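Ras GTPase-activating-like protein IQGAP2 (Homo sapiens, PDB 5CJP) probably binds the GTP-loaded form of Rho-family GTPases such as Cdc42 through its GAP-related domain, without acting as a GTPase activator. Local coordinates at residues K42-D45 with T46-T50; M96-S99 with F100-A104. All blocks are in the same frame, centred on the assembly; numbering follows the deposited sequence.

Interaction 1: K42-D45 with T46-T50; sequences KFMD and TVIFT
Phe43 and Val47 meet along one turn of the α-helix 37-54, where Val47 CG1 approaches Phe43 CB at 4.2 Å. This is i to i+4 packing. CG1 of Val47 takes the position anti to its own carbonyl carbon (chi1 -56°), which sends it back over the preceding turn. One residue further along, the side chains of Met44 and Ile48 repeat the pairing, though its atomic detail is doubtful. Val47 N donates to Phe43 O over 3.0 Å, spanning the first pair, and Phe49 N to Asp45 O over 2.8 Å continues the ladder two residues on. Thr50 turns its hydroxyl inward on the helix, and OG1 donates to Thr46 O at 3.0 Å. Around this core, Val47 also rests on Leu28 and Phe43 on Ile32, both of helix 25-34, while Leu17 of helix 7-23 adds a further apolar neighbour for Phe43. Cutting Val47 back to an alanine would probably open a gap between Phe43 CB and Leu28, and helix 37-54 would sit less closely on helix 25-34. Farther out, Thr50 OG1 makes a weak hydrogen bond to a basic side chain of another protein's chain, Phe49 packs on a basic side chain of that chain, and Lys42 NZ is held by Ser372 O of the second subunit. On its way there the lysine chain passes over one face of the Phe43 ring, with Lys42 CG 3.9 Å above the ring plane and displaced toward its rim.

Interaction 2: M96-S99 with F100-A104; sequences MVVS and FNRGA
Asn101 grips the carbonyl of Val97 twice in the last turns of the α-helix 92-102. Its side-chain ND2 donates to Val97 O at 2.8 Å, while its backbone N reaches the same oxygen at 3.3 Å; the two donors come from opposite faces of the carbonyl plane. The amide is thereby folded back along the helix, lying beside Val97 and pointing the same way, and CG1 of the valine packs on ND2. A regular helix bond, Phe100 N to Met96 O at 2.9 Å, precedes this grip. Beyond it Ser99 O takes two donors: Arg102 N at 2.9 Å, an i to i+3 bond in which the donor stands 60° out of the carbonyl plane, and Gly103 N in a weak i to i+4 bond. Ser99 OG turns back to Lys95 O. Packing then carries the turn into the core of the GAP-related domain. Phe100 presses on Leu64 of helix 58-79 and on Leu51 of helix 37-54, with Ala104 CB over one face of its ring. Arg102 runs extended from CG to NE beside Val98, and its NH2 donates to Tyr237 O, which helps to orient the guanidinium. Val98, with CG1 anti to its backbone N (chi1 168°), places that methyl 3.4 Å above the guanidinium plane, offset toward the rim.

Overall arrangement
From the N terminus the chain passes through helices 7-23 and 25-34 before interaction 1 forms within helix 37-54. Helix 58-79 follows, and interaction 2 comes at the end of helix 92-102. Each contact joins residues about one helical turn apart and closes no long loop; they lie in series, neither nesting nor crossing. Their centres are about 11 Å apart and they touch in space: Met96 packs against both Met44 and Ile48, with Met44 SD 4.0 Å from Met96 CB, and Ile48 also borders the backbone of Phe100. Helix 37-54 is thus joined to helix 92-102, and both lean on helix 25-34, while residues 96-104 extend the packing to helix 58-79.

Interaction 1: K42-D45 with T46-T50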
loop_
_atom_site.group_PDB
_atom_site.type_symbol
_atom_site.label_atom_id
_atom_site.label_comp_id
_atom_site.label_asym_id
_atom_site.label_seq_id
_atom_site.Cartn_x
_atom_site.Cartn_y
_atom_site.Cartn_z
ATOM N N LYS E 42 20.817 -1.137 9.838
ATOM C CA LYS E 42 19.371 -1.203 10.036
ATOM C C LYS E 42 18.595 0.015 9.552
ATOM O O LYS E 42 17.367 0.071 9.678
ATOM C CB LYS E 42 19.063 -1.452 11.513
ATOM C CG LYS E 42 19.600 -0.373 12.417
ATOM C CD LYS E 42 19.624 -0.823 13.848
ATOM C CE LYS E 42 20.302 0.208 14.711
ATOM N NZ LYS E 42 20.626 -0.347 16.052
ATOM N N PHE E 43 19.306 0.991 9.005
ATOM C CA PHE E 43 18.644 2.180 8.490
ATOM C C PHE E 43 18.888 2.333 6.996
ATOM O O PHE E 43 18.189 3.081 6.334
ATOM C CB PHE E 43 19.158 3.435 9.199
ATOM C CG PHE E 43 18.748 3.529 10.627
ATOM C CD1 PHE E 43 17.401 3.598 10.978
ATOM C CD2 PHE E 43 19.707 3.505 11.636
ATOM C CE1 PHE E 43 17.017 3.637 12.306
ATOM C CE2 PHE E 43 19.328 3.542 12.970
ATOM C CZ PHE E 43 17.979 3.607 13.304
ATOM N N MET E 44 19.872 1.617 6.476
ATOM C CA MET E 44 20.236 1.714 5.066
ATOM C C MET E 44 19.062 1.600 4.082
ATOM O O MET E 44 18.785 2.528 3.321
ATOM C CB MET E 44 21.315 0.666 4.749
ATOM C CG MET E 44 22.268 1.038 3.609
ATOM S SD MET E 44 23.073 2.660 3.801
ATOM C CE MET E 44 23.961 2.423 5.335
ATOM N N ASP E 45 18.359 0.479 4.096
ATOM C CA ASP E 45 17.244 0.316 3.179
ATOM C C ASP E 45 16.201 1.417 3.275
ATOM O O ASP E 45 15.869 2.073 2.278
ATOM C CB ASP E 45 16.575 -1.032 3.412
ATOM C CG ASP E 45 17.347 -2.188 2.794
ATOM O OD1 ASP E 45 18.574 -2.068 2.586
ATOM O OD2 ASP E 45 16.716 -3.231 2.526
ATOM N N THR E 46 15.690 1.637 4.477
ATOM C CA THR E 46 14.648 2.629 4.661
ATOM C C THR E 46 15.049 4.054 4.282
ATOM O O THR E 46 14.231 4.814 3.776
ATOM C CB THR E 46 14.106 2.540 6.096
ATOM O OG1 THR E 46 14.387 3.753 6.798
ATOM C CG2 THR E 46 14.758 1.348 6.817
ATOM N N VAL E 47 16.303 4.427 4.487
ATOM C CA VAL E 47 16.702 5.777 4.097
ATOM C C VAL E 47 16.900 5.848 2.584
ATOM O O VAL E 47 16.512 6.825 1.931
ATOM C CB VAL E 47 18.006 6.223 4.798
ATOM C CG1 VAL E 47 17.845 6.114 6.312
ATOM C CG2 VAL E 47 19.174 5.381 4.330
ATOM N N ILE E 48 17.497 4.796 2.030
ATOM C CA ILE E 48 17.734 4.750 0.601
ATOM C C ILE E 48 16.391 4.836 -0.107
ATOM O O ILE E 48 16.228 5.598 -1.082
ATOM C CB ILE E 48 18.418 3.456 0.198
ATOM C CG1 ILE E 48 19.797 3.359 0.869
ATOM C CG2 ILE E 48 18.512 3.372 -1.301
ATOM C CD1 ILE E 48 20.742 4.369 0.405
ATOM N N PHE E 49 15.417 4.073 0.397
ATOM C CA PHE E 49 14.085 4.060 -0.210
ATOM C C PHE E 49 13.512 5.466 -0.276
ATOM O O PHE E 49 12.856 5.840 -1.245
ATOM C CB PHE E 49 13.129 3.160 0.580
ATOM C CG PHE E 49 11.797 2.984 -0.079
ATOM C CD1 PHE E 49 11.673 2.212 -1.238
ATOM C CD2 PHE E 49 10.668 3.650 0.400
ATOM C CE1 PHE E 49 10.437 2.114 -1.917
ATOM C CE2 PHE E 49 9.431 3.556 -0.275
ATOM C CZ PHE E 49 9.323 2.789 -1.431
ATOM N N THR E 50 13.770 6.243 0.765
ATOM C CA THR E 50 13.285 7.600 0.835
ATOM C C THR E 50 14.066 8.486 -0.102
ATOM O O THR E 50 13.490 9.336 -0.782
ATOM C CB THR E 50 13.408 8.120 2.248
ATOM O OG1 THR E 50 12.664 7.256 3.105
ATOM C CG2 THR E 50 12.860 9.539 2.352
#

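Interaction 2: M96-S99 with F100-A104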
loop_
_atom_site.group_PDB
_atom_site.type_symbol
_atom_site.label_atom_id
_atom_site.label_comp_id
_atom_site.label_asym_id
_atom_site.label_seq_id
_atom_site.Cartn_x
_atom_site.Cartn_y
_atom_site.Cartn_z
ATOM N N MET E 96 26.263 3.395 0.770
ATOM C CA MET E 96 25.046 4.088 0.383
ATOM C C MET E 96 25.136 4.551 -1.061
ATOM O O MET E 96 24.160 4.477 -1.820
ATOM C CB MET E 96 24.812 5.275 1.310
ATOM C CG MET E 96 23.522 6.020 1.037
ATOM S SD MET E 96 23.080 7.018 2.465
ATOM C CE MET E 96 22.802 8.474 1.672
ATOM N N VAL E 97 26.317 5.026 -1.442
ATOM C CA VAL E 97 26.528 5.489 -2.799
ATOM C C VAL E 97 26.243 4.357 -3.753
ATOM O O VAL E 97 25.595 4.561 -4.773
ATOM C CB VAL E 97 27.977 5.973 -3.017
ATOM C CG1 VAL E 97 28.308 6.001 -4.521
ATOM C CG2 VAL E 97 28.138 7.355 -2.414
ATOM N N VAL E 98 26.728 3.166 -3.417
ATOM C CA VAL E 98 26.519 1.997 -4.260
ATOM C C VAL E 98 25.073 1.542 -4.341
ATOM O O VAL E 98 24.582 1.289 -5.428
ATOM C CB VAL E 98 27.385 0.812 -3.798
ATOM C CG1 VAL E 98 26.943 -0.478 -4.492
ATOM C CG2 VAL E 98 28.841 1.110 -4.107
ATOM N N SER E 99 24.391 1.433 -3.203
ATOM C CA SER E 99 22.993 1.002 -3.196
ATOM C C SER E 99 22.114 1.993 -3.919
ATOM O O SER E 99 21.318 1.625 -4.766
ATOM C CB SER E 99 22.456 0.856 -1.770
ATOM O OG SER E 99 23.097 -0.184 -1.057
ATOM N N PHE E 100 22.259 3.262 -3.579
ATOM C CA PHE E 100 21.444 4.283 -4.205
ATOM C C PHE E 100 21.557 4.269 -5.716
ATOM O O PHE E 100 20.590 4.539 -6.414
ATOM C CB PHE E 100 21.814 5.666 -3.680
ATOM C CG PHE E 100 21.013 6.761 -4.302
ATOM C CD1 PHE E 100 19.686 6.961 -3.930
ATOM C CD2 PHE E 100 21.559 7.551 -5.330
ATOM C CE1 PHE E 100 18.911 7.925 -4.570
ATOM C CE2 PHE E 100 20.788 8.520 -5.981
ATOM C CZ PHE E 100 19.469 8.708 -5.601
ATOM N N ASN E 101 22.736 3.951 -6.232
ATOM C CA ASN E 101 22.906 3.923 -7.673
ATOM C C ASN E 101 22.378 2.654 -8.340
ATOM O O ASN E 101 22.224 2.600 -9.558
ATOM C CB ASN E 101 24.380 4.172 -8.023
ATOM C CG ASN E 101 24.722 5.664 -8.046
ATOM O OD1 ASN E 101 24.258 6.397 -8.912
ATOM N ND2 ASN E 101 25.507 6.114 -7.088
ATOM N N ARG E 102 22.071 1.642 -7.540
ATOM C CA ARG E 102 21.542 0.396 -8.085
ATOM C C ARG E 102 20.074 0.518 -8.452
ATOM O O ARG E 102 19.661 0.126 -9.547
ATOM C CB ARG E 102 21.692 -0.755 -7.085
ATOM C CG ARG E 102 22.978 -1.513 -7.220
ATOM C CD ARG E 102 23.119 -2.617 -6.180
ATOM N NE ARG E 102 24.438 -3.224 -6.301
ATOM C CZ ARG E 102 25.215 -3.515 -5.265
ATOM N NH1 ARG E 102 24.801 -3.267 -4.021
ATOM N NH2 ARG E 102 26.428 -4.004 -5.472
ATOM N N GLY E 103 19.284 1.063 -7.534
ATOM C CA GLY E 103 17.865 1.174 -7.792
ATOM C C GLY E 103 17.265 2.549 -7.685
ATOM O O GLY E 103 16.167 2.696 -7.146
ATOM N N ALA E 104 17.974 3.547 -8.205
ATOM C CA ALA E 104 17.506 4.928 -8.188
ATOM C C ALA E 104 16.299 5.084 -9.118
ATOM O O ALA E 104 15.300 4.390 -8.970
ATOM C CB ALA E 104 18.637 5.874 -8.610
#